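Local coordinates for diaminopropionate ammonia-lyase (Escherichia coli, PDB 4D9I), which catalyses the pyridoxal-phosphate-dependent alpha,beta-elimination of both L- and D-2,3-diaminopropionate to pyruvate and ammonia, as a homodimer, at residues T118-H123 against G288-E293; G126-A131 against A138-P143; M166-T171 against V187-W192; G183-Q188 against T196-W201. One frame throughout, in Å; residues are numbered along the deposited sequence.

Overall arrangement
From the N terminus, T118-H123 comes first, where strand 114-118 runs out into helix 122-133. Contact 2 closes soonest, folding that helix back on strand 137-142. Next along the chain, contact 3 spans helix 168-182 and strand 185-186, joining M166-T171 to V187-W192. Contact 4 opens on G183-Q188, before contact 3 has ended, shares V187 and Q188 with it, and brings helix 197-206 against the edge strand of the parallel four-stranded sheet. Contact 1 shuts last, at G288-E293, and its long loop encloses the other three. Contacts 1 and 3, with centres about 7 Å apart, share one bound Tris molecule; contacts 2 and 4 both reach the sheet, through strands 137-142 and 185-186.

Contact 1 of 4, residues T118-H123 against G288-E293; sequences TTDGNH and GLACGE. With TRS (2-amino-2-hydroxymethyl-propane-1,3-diol), chain D.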
loop_
_atom_site.group_PDB
_atom_site.type_symbol
_atom_site.label_atom_id
_atom_site.label_comp_id
_atom_site.label_asym_id
_atom_site.label_seq_id
_atom_site.Cartn_x
_atom_site.Cartn_y
_atom_site.Cartn_z
ATOM N N THR B 118 10.226 -23.241 -21.831
ATOM C CA THR B 118 8.845 -22.878 -21.490
ATOM C C THR B 118 8.793 -22.179 -20.126
ATOM O O THR B 118 9.496 -22.564 -19.194
ATOM C CB THR B 118 7.892 -24.096 -21.490
ATOM O OG1 THR B 118 7.650 -24.515 -22.837
ATOM C CG2 THR B 118 6.550 -23.726 -20.865
ATOM N N THR B 119 7.950 -21.151 -20.028
ATOM C CA THR B 119 7.842 -20.349 -18.828
ATOM C C THR B 119 6.485 -19.664 -18.714
ATOM O O THR B 119 5.809 -19.403 -19.717
ATOM C CB THR B 119 8.913 -19.246 -18.787
ATOM O OG1 THR B 119 8.959 -18.674 -17.464
ATOM C CG2 THR B 119 8.605 -18.153 -19.834
ATOM N N ASP B 120 6.094 -19.355 -17.486
ATOM C CA ASP B 120 4.892 -18.547 -17.306
ATOM C C ASP B 120 5.308 -17.130 -16.914
ATOM O O ASP B 120 4.470 -16.298 -16.572
ATOM C CB ASP B 120 3.946 -19.189 -16.287
ATOM C CG ASP B 120 4.574 -19.316 -14.913
ATOM O OD1 ASP B 120 3.916 -19.880 -14.008
ATOM O OD2 ASP B 120 5.726 -18.851 -14.741
ATOM N N GLY B 121 6.611 -16.856 -16.969
ATOM C CA GLY B 121 7.100 -15.539 -16.608
ATOM C C GLY B 121 8.575 -15.402 -16.315
ATOM O O GLY B 121 9.352 -15.064 -17.210
ATOM N N ASN B 122 8.966 -15.665 -15.071
ATOM C CA ASN B 122 10.317 -15.333 -14.591
ATOM C C ASN B 122 11.457 -16.215 -15.093
ATOM O O ASN B 122 12.537 -15.725 -15.448
ATOM C CB ASN B 122 10.327 -15.296 -13.065
ATOM C CG ASN B 122 9.389 -14.245 -12.522
ATOM O OD1 ASN B 122 9.262 -13.168 -13.102
ATOM N ND2 ASN B 122 8.737 -14.547 -11.416
ATOM N N HIS B 123 11.220 -17.516 -15.111
ATOM C CA HIS B 123 12.271 -18.435 -15.506
ATOM C C HIS B 123 12.776 -18.167 -16.901
ATOM O O HIS B 123 13.998 -18.111 -17.127
ATOM C CB HIS B 123 11.799 -19.872 -15.390
ATOM C CG HIS B 123 12.726 -20.854 -16.073
ATOM N ND1 HIS B 123 14.019 -21.013 -15.697
ATOM C CD2 HIS B 123 12.517 -21.707 -17.165
ATOM C CE1 HIS B 123 14.603 -21.924 -16.513
ATOM N NE2 HIS B 123 13.681 -22.346 -17.408
ATOM N N GLY B 288 4.437 -18.451 -11.650
ATOM C CA GLY B 288 5.560 -18.800 -10.783
ATOM C C GLY B 288 5.289 -20.008 -9.908
ATOM O O GLY B 288 6.209 -20.776 -9.586
ATOM N N LEU B 289 4.033 -20.212 -9.530
ATOM C CA LEU B 289 3.728 -21.343 -8.655
ATOM C C LEU B 289 2.940 -22.466 -9.336
ATOM O O LEU B 289 2.189 -23.183 -8.671
ATOM C CB LEU B 289 3.068 -20.873 -7.342
ATOM C CG LEU B 289 3.914 -19.934 -6.465
ATOM C CD1 LEU B 289 3.112 -19.441 -5.263
ATOM C CD2 LEU B 289 5.239 -20.546 -6.027
ATOM N N ALA B 290 3.132 -22.627 -10.648
ATOM C CA ALA B 290 2.508 -23.724 -11.380
ATOM C C ALA B 290 3.215 -25.031 -11.050
ATOM O O ALA B 290 4.428 -25.056 -10.802
ATOM C CB ALA B 290 2.525 -23.472 -12.887
ATOM N N CYS B 291 2.451 -26.114 -11.038
ATOM C CA CYS B 291 3.019 -27.431 -10.835
ATOM C C CYS B 291 2.248 -28.505 -11.607
ATOM O O CYS B 291 1.031 -28.604 -11.499
ATOM C CB CYS B 291 3.076 -27.780 -9.345
ATOM S SG CYS B 291 4.003 -29.308 -9.022
ATOM N N GLY B 292 2.964 -29.298 -12.388
ATOM C CA GLY B 292 2.394 -30.509 -12.978
ATOM C C GLY B 292 2.637 -31.643 -11.998
ATOM O O GLY B 292 1.705 -32.213 -11.424
ATOM N N GLU B 293 3.915 -31.943 -11.801
ATOM C CA GLU B 293 4.380 -32.947 -10.859
ATOM C C GLU B 293 5.473 -32.220 -10.095
ATOM O O GLU B 293 6.068 -31.287 -10.640
ATOM C CB GLU B 293 4.975 -34.135 -11.632
ATOM C CG GLU B 293 4.765 -35.497 -10.988
ATOM C CD GLU B 293 5.231 -36.639 -11.874
HETATM C C TRS D . 7.321 -22.754 -12.161
HETATM C C1 TRS D . 8.175 -23.944 -12.605
HETATM C C2 TRS D . 6.299 -22.322 -13.211
HETATM C C3 TRS D . 8.291 -21.638 -11.844
HETATM N N TRS D . 6.562 -23.096 -10.930
HETATM O O1 TRS D . 7.321 -25.037 -12.938
HETATM O O2 TRS D . 5.309 -21.466 -12.604
HETATM O O3 TRS D . 9.047 -21.332 -13.019
#
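D120 OD1 is gripped by two donors: the backbone N of G288 at 2.8 Å and hydroxyl O2 of a bound Tris molecule (TRS), 2.5 Å from the same oxygen. The G288 bond is almost straight, 177° at the hydrogen, yet it meets the carboxylate from above its plane, 37° out. D120 CG stands between its own backbone N and carbonyl carbon (chi1 61°), which turns the acid across to the 288-293 loop. That loop holds the ligand by three backbone groups. TRS N donates to G288 O at 2.7 Å and to A290 O at 2.9 Å, while A290 N gives a hydrogen bond to TRS O2, so O2 links loop and acid. The methyl of A290 packs beside the same hydroxyl, CB to O2 3.4 Å. D120 is the inferred proton acceptor for the L-isomer, and N122 ND2 hydrogen-bonds O3 of the cofactor-lysine adduct at position 77; the ligand's place against D120, with N122 nearby, is consistent with the substrate site of this fold type II enzyme. G121 N bonds T119 OG1 at 3.0 Å, an ST turn that shapes the backbone around D120 just before the helix. Beyond the pocket, C291 is disulfide-bonded to C265, L289 packs on helix 338-352, and the backbone of T119 hydrogen-bonds that of Y141 in strand 137-142, where strand 114-118 gives way to helix 122-133.

Contact 2 of 4, residues G126-A131 against A138-P143; sequences GVAWAA and AVIYMP
A131 and A138 meet methyl to methyl, CB to CB 3.7 Å, the closest approach between helix 122-133 and strand 137-142 within these segments. One turn back along the helix, A128 offers its backbone to the same methyl, with A128 CA 4.2 Å from A138 CB. These small side chains leave A128 CA and A138 CA only 5.7 Å apart. Farther along the strand I140 takes over. Its CG1 lies anti to its carbonyl carbon (chi1 -49°), and the chain runs on toward the helix until CD1 stands 4.2 Å from CG1 of V127, the two side chains crossing obliquely. I140 CG1 also reaches A128 CB, at 4.5 Å. All of this is apolar and buried. Strand 114-118, helix 122-133 and strand 137-142 form a beta-alpha-beta unit in the parallel four-stranded sheet, and the short helix and strand segments run nearly antiparallel, at 169°, with axes 8.4 Å apart. Alternation along the strand puts A138 and I140 on the helix side, whereas V139 faces the other way and meets W184. The strand is bonded on both sides within the sheet: A138 and I140 bond backbone to backbone with strand 160-163, V139 with strand 114-118. I140 touches T117 and I154 as well, and on the helix V127 and A130 pack against I85 of helix 81-93.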
loop_
_atom_site.group_PDB
_atom_site.type_symbol
_atom_site.label_atom_id
_atom_site.label_comp_id
_atom_site.label_asym_id
_atom_site.label_seq_id
_atom_site.Cartn_x
_atom_site.Cartn_y
_atom_site.Cartn_z
ATOM N N GLY B 126 14.774 -15.002 -17.150
ATOM C CA GLY B 126 16.149 -15.249 -16.726
ATOM C C GLY B 126 17.002 -15.924 -17.802
ATOM O O GLY B 126 18.173 -15.552 -17.998
ATOM N N VAL B 127 16.432 -16.923 -18.485
ATOM C CA VAL B 127 17.093 -17.594 -19.632
ATOM C C VAL B 127 17.375 -16.610 -20.784
ATOM O O VAL B 127 18.483 -16.562 -21.331
ATOM C CB VAL B 127 16.281 -18.831 -20.115
ATOM C CG1 VAL B 127 16.830 -19.399 -21.430
ATOM C CG2 VAL B 127 16.292 -19.911 -19.032
ATOM N N ALA B 128 16.367 -15.823 -21.143
ATOM C CA ALA B 128 16.502 -14.866 -22.217
ATOM C C ALA B 128 17.591 -13.844 -21.879
ATOM O O ALA B 128 18.405 -13.485 -22.732
ATOM C CB ALA B 128 15.172 -14.180 -22.472
ATOM N N TRP B 129 17.600 -13.398 -20.626
ATOM C CA TRP B 129 18.573 -12.433 -20.148
ATOM C C TRP B 129 19.978 -12.977 -20.293
ATOM O O TRP B 129 20.859 -12.291 -20.825
ATOM C CB TRP B 129 18.265 -12.038 -18.694
ATOM C CG TRP B 129 19.287 -11.103 -18.132
ATOM C CD1 TRP B 129 19.279 -9.712 -18.168
ATOM C CD2 TRP B 129 20.544 -11.468 -17.478
ATOM N NE1 TRP B 129 20.417 -9.203 -17.589
ATOM C CE2 TRP B 129 21.214 -10.201 -17.147
ATOM C CE3 TRP B 129 21.170 -12.672 -17.159
ATOM C CZ2 TRP B 129 22.440 -10.169 -16.496
ATOM C CZ3 TRP B 129 22.413 -12.628 -16.514
ATOM C CH2 TRP B 129 23.031 -11.403 -16.196
ATOM N N ALA B 130 20.204 -14.201 -19.828
ATOM C CA ALA B 130 21.528 -14.821 -19.905
ATOM C C ALA B 130 21.986 -15.054 -21.343
ATOM O O ALA B 130 23.136 -14.748 -21.681
ATOM C CB ALA B 130 21.563 -16.120 -19.113
ATOM N N ALA B 131 21.092 -15.590 -22.176
ATOM C CA ALA B 131 21.381 -15.745 -23.595
ATOM C C ALA B 131 21.820 -14.421 -24.238
ATOM O O ALA B 131 22.825 -14.392 -24.972
ATOM C CB ALA B 131 20.189 -16.343 -24.344
ATOM N N ALA B 138 17.963 -17.488 -27.720
ATOM C CA ALA B 138 16.966 -18.109 -26.872
ATOM C C ALA B 138 15.595 -18.151 -27.542
ATOM O O ALA B 138 15.210 -17.219 -28.248
ATOM C CB ALA B 138 16.894 -17.408 -25.518
ATOM N N VAL B 139 14.862 -19.237 -27.317
ATOM C CA VAL B 139 13.499 -19.392 -27.852
ATOM C C VAL B 139 12.567 -19.781 -26.699
ATOM O O VAL B 139 12.637 -20.889 -26.176
ATOM C CB VAL B 139 13.431 -20.410 -29.027
ATOM C CG1 VAL B 139 12.026 -20.473 -29.617
ATOM C CG2 VAL B 139 14.409 -20.034 -30.130
ATOM N N ILE B 140 11.722 -18.841 -26.289
ATOM C CA ILE B 140 10.849 -19.019 -25.131
ATOM C C ILE B 140 9.405 -19.318 -25.550
ATOM O O ILE B 140 8.832 -18.629 -26.404
ATOM C CB ILE B 140 10.887 -17.773 -24.207
ATOM C CG1 ILE B 140 12.333 -17.329 -23.907
ATOM C CG2 ILE B 140 10.104 -18.002 -22.932
ATOM C CD1 ILE B 140 13.300 -18.396 -23.404
ATOM N N TYR B 141 8.819 -20.359 -24.968
ATOM C CA TYR B 141 7.391 -20.622 -25.151
ATOM C C TYR B 141 6.607 -20.235 -23.878
ATOM O O TYR B 141 7.058 -20.491 -22.760
ATOM C CB TYR B 141 7.154 -22.091 -25.538
ATOM C CG TYR B 141 7.703 -22.485 -26.902
ATOM C CD1 TYR B 141 8.715 -21.743 -27.516
ATOM C CD2 TYR B 141 7.232 -23.613 -27.566
ATOM C CE1 TYR B 141 9.223 -22.099 -28.749
ATOM C CE2 TYR B 141 7.741 -23.976 -28.805
ATOM C CZ TYR B 141 8.736 -23.215 -29.392
ATOM O OH TYR B 141 9.258 -23.568 -30.615
ATOM N N MET B 142 5.459 -19.590 -24.060
ATOM C CA MET B 142 4.563 -19.254 -22.946
ATOM C C MET B 142 3.150 -19.810 -23.212
ATOM O O MET B 142 2.707 -19.838 -24.363
ATOM C CB MET B 142 4.536 -17.735 -22.698
ATOM C CG MET B 142 5.890 -17.119 -22.346
ATOM S SD MET B 142 5.747 -15.409 -21.777
ATOM C CE MET B 142 5.015 -15.695 -20.171
ATOM N N PRO B 143 2.453 -20.281 -22.155
ATOM C CA PRO B 143 1.157 -20.930 -22.356
ATOM C C PRO B 143 0.020 -19.937 -22.576
ATOM O O PRO B 143 0.182 -18.742 -22.301
ATOM C CB PRO B 143 0.934 -21.715 -21.055
ATOM C CG PRO B 143 2.048 -21.347 -20.138
ATOM C CD PRO B 143 2.806 -20.201 -20.731
#

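Contact 3 of 4, residues M166-T171 against V187-W192; sequences MNYDDT and VQDTAW. With TRS (2-amino-2-hydroxymethyl-propane-1,3-diol), chain D.
Y168 and D189 are joined through one water and a bound Tris molecule (TRS) beside the parallel four-stranded sheet of this fold type II enzyme, where the ligand probably marks the substrate site. Y168 starts helix 168-182, and D189 lies in the loop after strand 185-186. The water bonds carry the polar link: Y168 OH donates to the water at 2.5 Å, and that water, lying in the plane of the ring at its edge, donates in turn to D189 OD1 at 2.7 Å. Ligand bonds form a second link. TRS O3 donates to D189 OD2 at 2.8 Å, so the two carboxylate oxygens serve different partners, whereas TRS O1 reaches Y168 OH only weakly, at 3.4 Å. D189 CG sits between its backbone N and carbonyl carbon (chi1 57°), which brings the acid back toward the ligand. Direct contact across the segments is slight: Y168 OH comes within 3.7 Å of Q188 NE2 as the two side chains pass one another running opposite ways, ring and amide planes 83° apart. Both polar ends of the Q188 amide are hydrogen-bonded outside these segments, OE1 accepting from T118 N. At the start of the helix that carries Y168, N167 O accepts from both T171 N and T171 OG1, which approach from opposite faces of its carbonyl plane, the hydroxyl at 2.7 Å from N167 O and 36° out of that plane.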
loop_
_atom_site.group_PDB
_atom_site.type_symbol
_atom_site.label_atom_id
_atom_site.label_comp_id
_atom_site.label_asym_id
_atom_site.label_seq_id
_atom_site.Cartn_x
_atom_site.Cartn_y
_atom_site.Cartn_z
ATOM N N MET B 166 -1.829 -24.004 -25.599
ATOM C CA MET B 166 -1.854 -25.090 -24.634
ATOM C C MET B 166 -1.612 -24.584 -23.219
ATOM O O MET B 166 -1.284 -23.415 -23.017
ATOM C CB MET B 166 -0.818 -26.140 -25.028
ATOM C CG MET B 166 -1.167 -26.909 -26.300
ATOM S SD MET B 166 0.232 -27.081 -27.436
ATOM C CE MET B 166 0.006 -25.649 -28.493
ATOM N N ASN B 167 -1.800 -25.466 -22.240
ATOM C CA ASN B 167 -1.506 -25.137 -20.855
ATOM C C ASN B 167 -0.009 -25.268 -20.587
ATOM O O ASN B 167 0.760 -25.523 -21.515
ATOM C CB ASN B 167 -2.356 -25.971 -19.876
ATOM C CG ASN B 167 -1.983 -27.448 -19.851
ATOM O OD1 ASN B 167 -2.715 -28.264 -19.286
ATOM N ND2 ASN B 167 -0.858 -27.801 -20.454
ATOM N N TYR B 168 0.402 -25.101 -19.334
ATOM C CA TYR B 168 1.821 -25.162 -18.997
ATOM C C TYR B 168 2.427 -26.515 -19.361
ATOM O O TYR B 168 3.404 -26.572 -20.114
ATOM C CB TYR B 168 2.070 -24.831 -17.516
ATOM C CG TYR B 168 3.539 -24.749 -17.181
ATOM C CD1 TYR B 168 4.265 -25.903 -16.862
ATOM C CD2 TYR B 168 4.215 -23.533 -17.217
ATOM C CE1 TYR B 168 5.616 -25.842 -16.572
ATOM C CE2 TYR B 168 5.572 -23.460 -16.929
ATOM C CZ TYR B 168 6.266 -24.620 -16.611
ATOM O OH TYR B 168 7.604 -24.569 -16.318
ATOM N N ASP B 169 1.830 -27.589 -18.844
ATOM C CA ASP B 169 2.356 -28.945 -19.014
ATOM C C ASP B 169 2.535 -29.341 -20.484
ATOM O O ASP B 169 3.569 -29.904 -20.855
ATOM C CB ASP B 169 1.464 -29.958 -18.290
ATOM N N ASP B 170 1.530 -29.037 -21.309
ATOM C CA ASP B 170 1.557 -29.339 -22.747
ATOM C C ASP B 170 2.589 -28.498 -23.497
ATOM O O ASP B 170 3.313 -29.015 -24.345
ATOM C CB ASP B 170 0.178 -29.111 -23.384
ATOM C CG ASP B 170 -0.902 -30.021 -22.816
ATOM O OD1 ASP B 170 -0.628 -31.215 -22.582
ATOM O OD2 ASP B 170 -2.039 -29.537 -22.620
ATOM N N THR B 171 2.638 -27.206 -23.185
ATOM C CA THR B 171 3.565 -26.265 -23.816
ATOM C C THR B 171 5.031 -26.678 -23.612
ATOM O O THR B 171 5.855 -26.504 -24.512
ATOM C CB THR B 171 3.332 -24.830 -23.300
ATOM O OG1 THR B 171 2.005 -24.416 -23.650
ATOM C CG2 THR B 171 4.337 -23.843 -23.887
ATOM N N VAL B 187 16.289 -25.681 -21.564
ATOM C CA VAL B 187 16.621 -25.233 -20.206
ATOM C C VAL B 187 15.334 -25.047 -19.392
ATOM O O VAL B 187 14.671 -24.012 -19.496
ATOM C CB VAL B 187 17.482 -23.940 -20.222
ATOM C CG1 VAL B 187 17.862 -23.513 -18.805
ATOM C CG2 VAL B 187 18.734 -24.151 -21.082
ATOM N N GLN B 188 14.964 -26.070 -18.618
ATOM C CA GLN B 188 13.775 -26.011 -17.740
ATOM C C GLN B 188 14.185 -26.096 -16.292
ATOM O O GLN B 188 15.150 -26.784 -15.958
ATOM C CB GLN B 188 12.792 -27.164 -17.998
ATOM C CG GLN B 188 12.016 -27.098 -19.299
ATOM C CD GLN B 188 11.195 -25.825 -19.476
ATOM O OE1 GLN B 188 11.120 -25.295 -20.577
ATOM N NE2 GLN B 188 10.573 -25.342 -18.409
ATOM N N ASP B 189 13.406 -25.446 -15.427
ATOM C CA ASP B 189 13.700 -25.421 -13.998
ATOM C C ASP B 189 13.054 -26.564 -13.224
ATOM O O ASP B 189 12.847 -26.480 -12.029
ATOM C CB ASP B 189 13.329 -24.057 -13.397
ATOM C CG ASP B 189 11.851 -23.678 -13.616
ATOM O OD1 ASP B 189 11.213 -24.139 -14.601
ATOM O OD2 ASP B 189 11.359 -22.854 -12.811
ATOM N N THR B 190 12.736 -27.645 -13.906
ATOM C CA THR B 190 12.306 -28.842 -13.230
ATOM C C THR B 190 13.059 -30.024 -13.838
ATOM O O THR B 190 13.680 -29.884 -14.887
ATOM C CB THR B 190 10.786 -29.029 -13.322
ATOM O OG1 THR B 190 10.363 -29.954 -12.305
ATOM C CG2 THR B 190 10.368 -29.516 -14.716
ATOM N N ALA B 191 13.000 -31.170 -13.166
ATOM C CA ALA B 191 13.690 -32.370 -13.610
ATOM C C ALA B 191 12.684 -33.442 -14.009
ATOM O O ALA B 191 11.536 -33.399 -13.592
ATOM C CB ALA B 191 14.603 -32.883 -12.510
ATOM N N TRP B 192 13.130 -34.373 -14.849
ATOM C CA TRP B 192 12.433 -35.631 -15.099
ATOM C C TRP B 192 13.472 -36.662 -15.460
ATOM O O TRP B 192 14.673 -36.364 -15.436
ATOM C CB TRP B 192 11.382 -35.475 -16.195
ATOM C CG TRP B 192 11.888 -34.873 -17.491
ATOM C CD1 TRP B 192 12.375 -35.551 -18.610
ATOM C CD2 TRP B 192 11.959 -33.436 -17.853
ATOM N NE1 TRP B 192 12.734 -34.665 -19.598
ATOM C CE2 TRP B 192 12.509 -33.385 -19.212
ATOM C CE3 TRP B 192 11.634 -32.236 -17.205
ATOM C CZ2 TRP B 192 12.724 -32.185 -19.875
ATOM C CZ3 TRP B 192 11.852 -31.029 -17.882
ATOM C CH2 TRP B 192 12.385 -31.006 -19.188
HETATM C C TRS D . 7.321 -22.754 -12.161
HETATM C C1 TRS D . 8.175 -23.944 -12.605
HETATM C C2 TRS D . 6.299 -22.322 -13.211
HETATM C C3 TRS D . 8.291 -21.638 -11.844
HETATM N N TRS D . 6.562 -23.096 -10.930
HETATM O O1 TRS D . 7.321 -25.037 -12.938
HETATM O O2 TRS D . 5.309 -21.466 -12.604
HETATM O O3 TRS D . 9.047 -21.332 -13.019
HETATM O O HOH W 1 9.236 -22.776 -15.935
#

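Contact 4 of 4, residues G183-Q188 against T196-W201; sequences GWEVVQ and TKIPTW
I198 meets V187 at about a right angle, its CG2 branch set 3.8 Å from CG1 of V187. The two branches of the isoleucine divide the work. CG2 turns to V187 and lies 4.1 Å from Q188 O. CG1, anti to the carbonyl carbon (chi1 -70°), carries CD1 roughly at right angles to that branch, to the backbone of V186, where CD1 stands 3.3 Å from V186 O, a close fit of methyl on carbonyl oxygen. E185 crosses the far end of I198: its chain bends at chi2 (79°), bringing OE2 within 3.8 Å of I198 CD1. Charge lies nearby too, since K197 NZ is 5.5 Å from E185 OE2 without touching it; that lysine makes its salt bridge with E91 of helix 81-93. I198 thus fits one side chain against four successive residues, E185 to Q188. Strand 185-186 is an outermost strand of the parallel four-stranded sheet in this chain, bonded by its backbone to strand 114-118, and the first turn of helix 197-206 packs on this strand and the residues just after it through I198 and P199. P199 CD lies 4.1 Å from Q188 O. The helix start is tied down by T196 O, which accepts from both T200 N and T200 OG1, one donor on each side of the carbonyl plane, the hydroxyl at 2.7 Å. On the loop side Y195 OH bonds both V186 O and Q188 N, holding two of the residues that I198 and P199 touch. I198 also touches L88 of helix 81-93, and V187 touches F115.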
loop_
_atom_site.group_PDB
_atom_site.type_symbol
_atom_site.label_atom_id
_atom_site.label_comp_id
_atom_site.label_asym_id
_atom_site.label_seq_id
_atom_site.Cartn_x
_atom_site.Cartn_y
_atom_site.Cartn_z
ATOM N N GLY B 183 17.810 -29.003 -32.755
ATOM C CA GLY B 183 19.104 -29.036 -32.079
ATOM C C GLY B 183 19.253 -27.940 -31.020
ATOM O O GLY B 183 20.360 -27.475 -30.746
ATOM N N TRP B 184 18.140 -27.518 -30.425
ATOM C CA TRP B 184 18.199 -26.538 -29.333
ATOM C C TRP B 184 18.480 -27.206 -28.020
ATOM O O TRP B 184 18.216 -28.392 -27.847
ATOM C CB TRP B 184 16.917 -25.711 -29.257
ATOM C CG TRP B 184 16.611 -24.953 -30.527
ATOM C CD1 TRP B 184 17.491 -24.620 -31.556
ATOM C CD2 TRP B 184 15.323 -24.386 -30.933
ATOM N NE1 TRP B 184 16.855 -23.904 -32.527
ATOM C CE2 TRP B 184 15.555 -23.729 -32.219
ATOM C CE3 TRP B 184 14.049 -24.348 -30.373
ATOM C CZ2 TRP B 184 14.538 -23.084 -32.912
ATOM C CZ3 TRP B 184 13.030 -23.694 -31.077
ATOM C CH2 TRP B 184 13.269 -23.078 -32.313
ATOM N N GLU B 185 19.038 -26.440 -27.087
ATOM C CA GLU B 185 19.269 -26.900 -25.735
ATOM C C GLU B 185 18.106 -26.479 -24.836
ATOM O O GLU B 185 17.902 -25.283 -24.567
ATOM C CB GLU B 185 20.583 -26.315 -25.209
ATOM C CG GLU B 185 21.030 -26.902 -23.880
ATOM C CD GLU B 185 21.686 -28.269 -24.031
ATOM O OE1 GLU B 185 22.421 -28.467 -24.999
ATOM O OE2 GLU B 185 21.473 -29.153 -23.179
ATOM N N VAL B 186 17.336 -27.465 -24.385
ATOM C CA VAL B 186 16.234 -27.238 -23.445
ATOM C C VAL B 186 16.757 -26.830 -22.065
ATOM O O VAL B 186 17.570 -27.552 -21.468
ATOM C CB VAL B 186 15.382 -28.513 -23.280
ATOM C CG1 VAL B 186 14.317 -28.324 -22.212
ATOM C CG2 VAL B 186 14.745 -28.906 -24.603
ATOM N N VAL B 187 16.289 -25.681 -21.564
ATOM C CA VAL B 187 16.621 -25.233 -20.206
ATOM C C VAL B 187 15.334 -25.047 -19.392
ATOM O O VAL B 187 14.671 -24.012 -19.496
ATOM C CB VAL B 187 17.482 -23.940 -20.222
ATOM C CG1 VAL B 187 17.862 -23.513 -18.805
ATOM C CG2 VAL B 187 18.734 -24.151 -21.082
ATOM N N GLN B 188 14.964 -26.070 -18.618
ATOM C CA GLN B 188 13.775 -26.011 -17.740
ATOM C C GLN B 188 14.185 -26.096 -16.292
ATOM O O GLN B 188 15.150 -26.784 -15.958
ATOM C CB GLN B 188 12.792 -27.164 -17.998
ATOM C CG GLN B 188 12.016 -27.098 -19.299
ATOM C CD GLN B 188 11.195 -25.825 -19.476
ATOM O OE1 GLN B 188 11.120 -25.295 -20.577
ATOM N NE2 GLN B 188 10.573 -25.342 -18.409
ATOM N N THR B 196 18.356 -34.004 -15.560
ATOM C CA THR B 196 18.585 -33.526 -14.185
ATOM C C THR B 196 19.810 -32.610 -14.016
ATOM O O THR B 196 19.942 -31.951 -12.986
ATOM C CB THR B 196 18.758 -34.668 -13.176
ATOM O OG1 THR B 196 19.933 -35.392 -13.515
ATOM C CG2 THR B 196 17.541 -35.599 -13.117
ATOM N N LYS B 197 20.704 -32.593 -15.004
ATOM C CA LYS B 197 21.927 -31.790 -14.916
ATOM C C LYS B 197 21.616 -30.288 -14.820
ATOM O O LYS B 197 22.104 -29.589 -13.926
ATOM C CB LYS B 197 22.812 -32.088 -16.116
ATOM C CG LYS B 197 24.192 -31.437 -16.093
ATOM C CD LYS B 197 24.977 -31.806 -17.348
ATOM C CE LYS B 197 24.490 -30.976 -18.537
ATOM N NZ LYS B 197 25.260 -31.272 -19.784
ATOM N N ILE B 198 20.794 -29.815 -15.751
ATOM C CA ILE B 198 20.418 -28.409 -15.821
ATOM C C ILE B 198 19.615 -27.948 -14.581
ATOM O O ILE B 198 20.017 -26.995 -13.926
ATOM C CB ILE B 198 19.757 -28.059 -17.190
ATOM C CG1 ILE B 198 20.818 -28.099 -18.296
ATOM C CG2 ILE B 198 19.056 -26.687 -17.134
ATOM C CD1 ILE B 198 20.289 -28.370 -19.697
ATOM N N PRO B 199 18.511 -28.644 -14.218
ATOM C CA PRO B 199 17.799 -28.228 -12.980
ATOM C C PRO B 199 18.633 -28.288 -11.689
ATOM O O PRO B 199 18.391 -27.523 -10.778
ATOM C CB PRO B 199 16.634 -29.228 -12.868
ATOM C CG PRO B 199 16.863 -30.259 -13.889
ATOM C CD PRO B 199 17.785 -29.706 -14.936
ATOM N N THR B 200 19.590 -29.207 -11.602
ATOM C CA THR B 200 20.540 -29.194 -10.500
ATOM C C THR B 200 21.308 -27.862 -10.458
ATOM O O THR B 200 21.388 -27.223 -9.397
ATOM C CB THR B 200 21.506 -30.398 -10.588
ATOM O OG1 THR B 200 20.747 -31.612 -10.471
ATOM C CG2 THR B 200 22.544 -30.355 -9.469
ATOM N N TRP B 201 21.844 -27.422 -11.601
ATOM C CA TRP B 201 22.574 -26.151 -11.625
ATOM C C TRP B 201 21.687 -25.009 -11.219
ATOM O O TRP B 201 22.112 -24.103 -10.484
ATOM C CB TRP B 201 23.162 -25.860 -12.995
ATOM C CG TRP B 201 24.419 -26.634 -13.335
ATOM C CD1 TRP B 201 25.448 -26.999 -12.480
ATOM C CD2 TRP B 201 24.831 -27.117 -14.657
ATOM N NE1 TRP B 201 26.433 -27.678 -13.158
ATOM C CE2 TRP B 201 26.129 -27.770 -14.470
ATOM C CE3 TRP B 201 24.279 -27.069 -15.936
ATOM C CZ2 TRP B 201 26.815 -28.357 -15.526
ATOM C CZ3 TRP B 201 24.985 -27.663 -16.990
ATOM C CH2 TRP B 201 26.225 -28.286 -16.789
#